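Local coordinates for AB hydrolase-1 domain-containing protein (Parabacteroides distasonis, PDB 4Q34) that is of unknown function but belongs to the alpha/beta hydrolase family and probably acts as an esterase, at residues 14-19 with 34-39; 48-53 with 170-175. All coordinates share one frame; numbering follows the deposited sequence. Where two conformers were deposited one is given.

Contact 1: residues 14-19 with 34-39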
loop_
_atom_site.group_PDB
_atom_site.type_symbol
_atom_site.label_atom_id
_atom_site.label_comp_id
_atom_site.label_asym_id
_atom_site.label_seq_id
_atom_site.Cartn_x
_atom_site.Cartn_y
_atom_site.Cartn_z
ATOM N N PHE A 14 -0.947 8.380 5.920
ATOM C CA PHE A 14 0.249 9.165 6.284
ATOM C C PHE A 14 1.410 8.252 6.506
ATOM O O PHE A 14 1.219 7.070 6.749
ATOM C CB PHE A 14 -0.004 10.025 7.548
ATOM C CG PHE A 14 -0.511 9.251 8.753
ATOM C CD1 PHE A 14 0.377 8.700 9.680
ATOM C CD2 PHE A 14 -1.870 9.099 8.981
ATOM C CE1 PHE A 14 -0.059 8.041 10.810
ATOM C CE2 PHE A 14 -2.320 8.431 10.106
ATOM C CZ PHE A 14 -1.417 7.873 11.020
ATOM N N ALA A 15 2.620 8.810 6.432
ATOM C CA ALA A 15 3.808 8.125 6.872
ATOM C C ALA A 15 4.027 8.480 8.342
ATOM O O ALA A 15 3.682 9.582 8.776
ATOM C CB ALA A 15 5.028 8.560 6.080
ATOM N N VAL A 16 4.592 7.546 9.104
ATOM C CA VAL A 16 4.816 7.785 10.530
ATOM C C VAL A 16 6.137 7.202 10.939
ATOM O O VAL A 16 6.524 6.125 10.473
ATOM C CB VAL A 16 3.656 7.235 11.412
ATOM C CG1 VAL A 16 3.587 5.703 11.396
ATOM C CG2 VAL A 16 3.694 7.784 12.841
ATOM N N GLY A 17 6.840 7.911 11.830
ATOM C CA GLY A 17 8.151 7.472 12.257
ATOM C C GLY A 17 9.211 7.611 11.166
ATOM O O GLY A 17 9.092 8.413 10.233
ATOM N N GLY A 18 10.241 6.794 11.294
ATOM C CA GLY A 18 11.363 6.825 10.373
ATOM C C GLY A 18 12.530 7.617 10.859
ATOM O O GLY A 18 12.506 8.139 11.963
ATOM N N THR A 19 13.556 7.655 10.025
ATOM C CA THR A 19 14.767 8.418 10.311
ATOM C C THR A 19 15.140 9.209 9.092
ATOM O O THR A 19 14.419 9.206 8.083
ATOM C CB THR A 19 15.909 7.473 10.772
ATOM O OG1 THR A 19 16.987 8.257 11.352
ATOM C CG2 THR A 19 16.428 6.656 9.599
ATOM N N ALA A 34 6.808 3.891 8.666
ATOM C CA ALA A 34 5.707 3.007 8.283
ATOM C C ALA A 34 4.740 3.827 7.447
ATOM O O ALA A 34 4.717 5.081 7.560
ATOM C CB ALA A 34 4.989 2.477 9.524
ATOM N N TYR A 35 3.898 3.127 6.674
ATOM C CA TYR A 35 2.791 3.733 5.975
ATOM C C TYR A 35 1.502 3.284 6.654
ATOM O O TYR A 35 1.378 2.130 7.021
ATOM C CB TYR A 35 2.752 3.347 4.506
ATOM C CG TYR A 35 1.423 3.636 3.821
ATOM C CD1 TYR A 35 0.437 2.686 3.795
ATOM C CD2 TYR A 35 1.181 4.842 3.187
ATOM C CE1 TYR A 35 -0.778 2.913 3.152
ATOM C CE2 TYR A 35 -0.031 5.097 2.542
ATOM C CZ TYR A 35 -1.010 4.114 2.519
ATOM O OH TYR A 35 -2.222 4.328 1.902
ATOM N N VAL A 36 0.577 4.212 6.843
ATOM C CA VAL A 36 -0.666 3.939 7.561
ATOM C C VAL A 36 -1.874 4.416 6.754
ATOM O O VAL A 36 -1.895 5.535 6.253
ATOM C CB VAL A 36 -0.650 4.693 8.917
ATOM C CG1 VAL A 36 -1.936 4.407 9.696
ATOM C CG2 VAL A 36 0.594 4.324 9.689
ATOM N N PHE A 37 -2.898 3.573 6.645
ATOM C CA PHE A 37 -4.187 4.016 6.112
ATOM C C PHE A 37 -5.192 3.819 7.233
ATOM O O PHE A 37 -5.200 2.763 7.870
ATOM C CB PHE A 37 -4.586 3.181 4.892
ATOM C CG PHE A 37 -5.925 3.549 4.331
ATOM C CD1 PHE A 37 -6.084 4.606 3.459
ATOM C CD2 PHE A 37 -7.047 2.788 4.659
ATOM C CE1 PHE A 37 -7.350 4.938 2.941
ATOM C CE2 PHE A 37 -8.301 3.109 4.135
ATOM C CZ PHE A 37 -8.450 4.172 3.273
ATOM N N TYR A 38 -6.047 4.812 7.480
ATOM C CA TYR A 38 -6.947 4.742 8.606
ATOM C C TYR A 38 -8.352 5.138 8.208
ATOM O O TYR A 38 -8.570 5.921 7.283
ATOM C CB TYR A 38 -6.463 5.612 9.788
ATOM C CG TYR A 38 -6.713 7.094 9.551
ATOM C CD1 TYR A 38 -5.799 7.868 8.834
ATOM C CD2 TYR A 38 -7.900 7.699 9.971
ATOM C CE1 TYR A 38 -6.041 9.207 8.572
ATOM C CE2 TYR A 38 -8.143 9.032 9.713
ATOM C CZ TYR A 38 -7.220 9.776 9.006
ATOM O OH TYR A 38 -7.482 11.112 8.772
ATOM N N GLN A 39 -9.312 4.593 8.938
ATOM C CA GLN A 39 -10.709 5.017 8.767
ATOM C C GLN A 39 -11.347 5.135 10.121
ATOM O O GLN A 39 -11.182 4.236 10.968
ATOM C CB GLN A 39 -11.444 3.943 7.933
ATOM C CG GLN A 39 -10.882 3.735 6.543
ATOM C CD GLN A 39 -11.686 2.757 5.730
ATOM O OE1 GLN A 39 -11.679 1.534 5.983
ATOM N NE2 GLN A 39 -12.335 3.266 4.705
#
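Phe14 and Val36 run alongside each other, and CB of Val36 stands over one face of the Phe14 ring in a CH-pi contact, 4.0 Å from the ring centroid and only 17° off its normal. The branch CG1 of Val36 meets Phe14 CZ at 3.7 Å, while the other branch, CG2, reaches Val16 CG1 at 3.7 Å. Tyr38 crosses the Phe14 side chain at about a right angle and brings its CD1 up to the ring edge, 3.7 Å from CE2 of Phe14. The ring is placed there by a first torsion that puts its CG between the backbone N and carbonyl carbon (chi1 54°), and CB of Val16 sits in plane at its edge.

These side chains are set in register by an antiparallel ladder joining strand 10-16 to strand 28-41, at the antiparallel end of the mixed alpha/beta hydrolase sheet. Phe14 with Val36 and Val16 with Ala34 are hydrogen-bonded pairs, each with two N-H...O bonds; Phe14 N to Val36 O measures 3.0 Å. Between them Ala15 and Tyr35 form a non-hydrogen-bonded pair with side chains on the other face. Ala34 O takes the N-H of Val16 and also the CA-H of Ala15, whose CA is 3.3 Å away.

Helix 153-167 covers the face carrying Phe14, Val16 and Ala34, where Lys166 makes a cation-pi contact with Phe14. On the face of Ala15 and Tyr35, the Tyr35 hydroxyl bonds to Glu63 of the second subunit; Ala15 N, on the strand edge turned away from 34-39, bonds to Gln139 of that subunit. The hydroxyl of Tyr38 is held by Glu10 of its own chain.

Contact 2: residues 48-53 with 170-175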
loop_
_atom_site.group_PDB
_atom_site.type_symbol
_atom_site.label_atom_id
_atom_site.label_comp_id
_atom_site.label_asym_id
_atom_site.label_seq_id
_atom_site.Cartn_x
_atom_site.Cartn_y
_atom_site.Cartn_z
ATOM N N PRO A 48 -8.768 3.159 19.249
ATOM C CA PRO A 48 -8.573 2.659 17.926
ATOM C C PRO A 48 -7.897 1.286 17.947
ATOM O O PRO A 48 -7.198 0.951 18.926
ATOM C CB PRO A 48 -7.621 3.691 17.296
ATOM C CG PRO A 48 -6.923 4.332 18.458
ATOM C CD PRO A 48 -7.956 4.364 19.530
ATOM N N LEU A 49 -8.114 0.542 16.876
ATOM C CA LEU A 49 -7.399 -0.692 16.598
ATOM C C LEU A 49 -6.281 -0.459 15.570
ATOM O O LEU A 49 -6.513 0.102 14.507
ATOM C CB LEU A 49 -8.366 -1.746 16.100
ATOM C CG LEU A 49 -9.602 -1.993 16.926
ATOM C CD1 LEU A 49 -10.432 -3.065 16.282
ATOM C CD2 LEU A 49 -9.258 -2.380 18.357
ATOM N N VAL A 50 -5.059 -0.897 15.898
ATOM C CA VAL A 50 -3.899 -0.812 15.039
ATOM C C VAL A 50 -3.484 -2.235 14.688
ATOM O O VAL A 50 -3.301 -3.058 15.578
ATOM C CB VAL A 50 -2.753 -0.075 15.740
ATOM C CG1 VAL A 50 -1.521 -0.077 14.853
ATOM C CG2 VAL A 50 -3.182 1.331 16.162
ATOM N N PHE A 51 -3.372 -2.503 13.384
ATOM C CA PHE A 51 -3.097 -3.845 12.889
ATOM C C PHE A 51 -1.699 -3.974 12.332
ATOM O O PHE A 51 -1.305 -3.177 11.470
ATOM C CB PHE A 51 -4.137 -4.209 11.817
ATOM C CG PHE A 51 -5.539 -4.331 12.343
ATOM C CD1 PHE A 51 -6.018 -5.516 12.855
ATOM C CD2 PHE A 51 -6.388 -3.264 12.316
ATOM C CE1 PHE A 51 -7.301 -5.639 13.331
ATOM C CE2 PHE A 51 -7.681 -3.375 12.792
ATOM C CZ PHE A 51 -8.147 -4.553 13.308
ATOM N N ALA A 52 -0.971 -4.988 12.790
ATOM C CA ALA A 52 0.408 -5.254 12.348
ATOM C C ALA A 52 0.592 -6.653 11.736
ATOM O O ALA A 52 0.421 -7.681 12.408
ATOM C CB ALA A 52 1.363 -5.139 13.528
ATOM N N HIS A 53 1.016 -6.679 10.500
ATOM C CA HIS A 53 1.270 -7.903 9.736
ATOM C C HIS A 53 2.594 -8.569 10.137
ATOM O O HIS A 53 3.407 -8.002 10.903
ATOM C CB HIS A 53 1.317 -7.527 8.257
ATOM C CG HIS A 53 2.411 -6.565 7.932
ATOM N ND1 HIS A 53 3.717 -6.965 7.802
ATOM C CD2 HIS A 53 2.423 -5.215 7.809
ATOM C CE1 HIS A 53 4.477 -5.918 7.553
ATOM N NE2 HIS A 53 3.717 -4.844 7.555
ATOM N N GLY A 170 -4.582 2.998 22.339
ATOM C CA GLY A 170 -5.259 2.071 21.423
ATOM C C GLY A 170 -4.902 0.638 21.700
ATOM O O GLY A 170 -4.165 0.317 22.617
ATOM N N VAL A 171 -5.427 -0.220 20.871
ATOM C CA VAL A 171 -5.234 -1.645 20.993
ATOM C C VAL A 171 -4.412 -2.107 19.800
ATOM O O VAL A 171 -4.687 -1.717 18.654
ATOM C CB VAL A 171 -6.600 -2.384 20.981
ATOM C CG1 VAL A 171 -6.406 -3.885 21.016
ATOM C CG2 VAL A 171 -7.478 -1.906 22.114
ATOM N N PHE A 172 -3.424 -2.977 20.069
ATOM C CA PHE A 172 -2.491 -3.460 19.055
ATOM C C PHE A 172 -2.879 -4.890 18.717
ATOM O O PHE A 172 -2.936 -5.748 19.618
ATOM C CB PHE A 172 -1.043 -3.391 19.556
ATOM C CG PHE A 172 0.029 -3.268 18.488
ATOM C CD1 PHE A 172 -0.247 -3.017 17.156
ATOM C CD2 PHE A 172 1.367 -3.352 18.863
ATOM C CE1 PHE A 172 0.762 -2.858 16.222
ATOM C CE2 PHE A 172 2.389 -3.193 17.928
ATOM C CZ PHE A 172 2.091 -2.974 16.604
ATOM N N ILE A 173 -3.204 -5.106 17.449
ATOM C CA ILE A 173 -3.600 -6.429 16.943
ATOM C C ILE A 173 -2.495 -6.872 15.993
ATOM O O ILE A 173 -2.289 -6.223 14.974
ATOM C CB ILE A 173 -4.927 -6.409 16.156
ATOM C CG1 ILE A 173 -5.976 -5.531 16.866
ATOM C CG2 ILE A 173 -5.435 -7.839 15.930
ATOM C CD1 ILE A 173 -6.369 -6.052 18.219
ATOM N N THR A 174 -1.822 -7.980 16.312
ATOM C CA THR A 174 -0.634 -8.411 15.597
ATOM C C THR A 174 -0.765 -9.808 15.039
ATOM O O THR A 174 -1.646 -10.592 15.433
ATOM C CB THR A 174 0.635 -8.325 16.469
ATOM O OG1 THR A 174 0.618 -9.314 17.500
ATOM C CG2 THR A 174 0.786 -6.910 17.097
ATOM N N HIS A 175 0.138 -10.108 14.107
ATOM C CA HIS A 175 0.198 -11.410 13.466
ATOM C C HIS A 175 1.626 -11.892 13.248
ATOM O O HIS A 175 2.426 -11.197 12.654
ATOM C CB HIS A 175 -0.459 -11.301 12.086
ATOM C CG HIS A 175 -0.581 -12.611 11.377
ATOM N ND1 HIS A 175 -0.405 -12.742 10.021
ATOM C CD2 HIS A 175 -0.909 -13.845 11.834
ATOM C CE1 HIS A 175 -0.552 -14.004 9.678
ATOM N NE2 HIS A 175 -0.911 -14.684 10.751
#
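Phe172 leans its ring across the strand gap toward Val50 and Ala52, with CE1 3.6 Å from Ala52 CB and 3.8 Å from Val50 CG1. The rim atom CD1 of Phe172 comes within 3.4 Å of Val50 O, which lies in the plane of the ring at its edge. Two residues along its own strand, Thr174 sets CG2 over the centre of one ring face. With CG anti to the backbone N (chi1 -154°) and chi2 close to zero at 10°, the ring turns this edge toward the neighbouring strand. An alanine at Phe172 is likely to leave Ala52 CB and Val50 CG1 without their aromatic partner and to open a gap beneath Thr174 CG2.

On the other face of the sheet Leu49 and Phe51 run alongside Val171 and Ile173: Leu49 CD2 meets Val171 CB at 3.7 Å, and Phe51 CD1 touches Ile173 CB at 3.6 Å. Parallel hydrogen bonds join the backbones. Val50 bonds to the residues either side of its partner Phe172, its N to Val171 O and its O to Ile173 N, the latter nearly straight (2.8 Å, 173° at the hydrogen). The last bond, His175 N to Ala52 O, is weak. At Gly170 a side chain would collide with Pro48 O.

Helix 153-167 packs Tyr160 and Phe164 against the Phe172 ring, and the hydroxyls of Thr174 and Ser197 are hydrogen-bonded. This buried parallel pair belongs to the central sheet of the alpha/beta hydrolase fold, in which the strand corresponding to 170-175 typically leads into the nucleophile elbow and the loop after the one corresponding to 49-52 typically contributes to the oxyanion hole.

From the N terminus, strand 10-16 is followed by strand 19-22, which runs the same way; the chain then reverses into strand 28-41, which pairs with both, and contact 1 closes this loop of 14 intervening residues. The chain then passes directly to strand 49-52, where contact 2 opens; it closes only at 170-175, after 116 residues that include several helices and strand 83-87. The two loops therefore follow in series, neither nested nor crossed. Strand 83-87 lies between strands 28-41 and 49-52, so both contacts belong to one mixed sheet, without touching: their centres are 14 Å apart. Helix 153-167 packs on both, tying the outer antiparallel end to the parallel core.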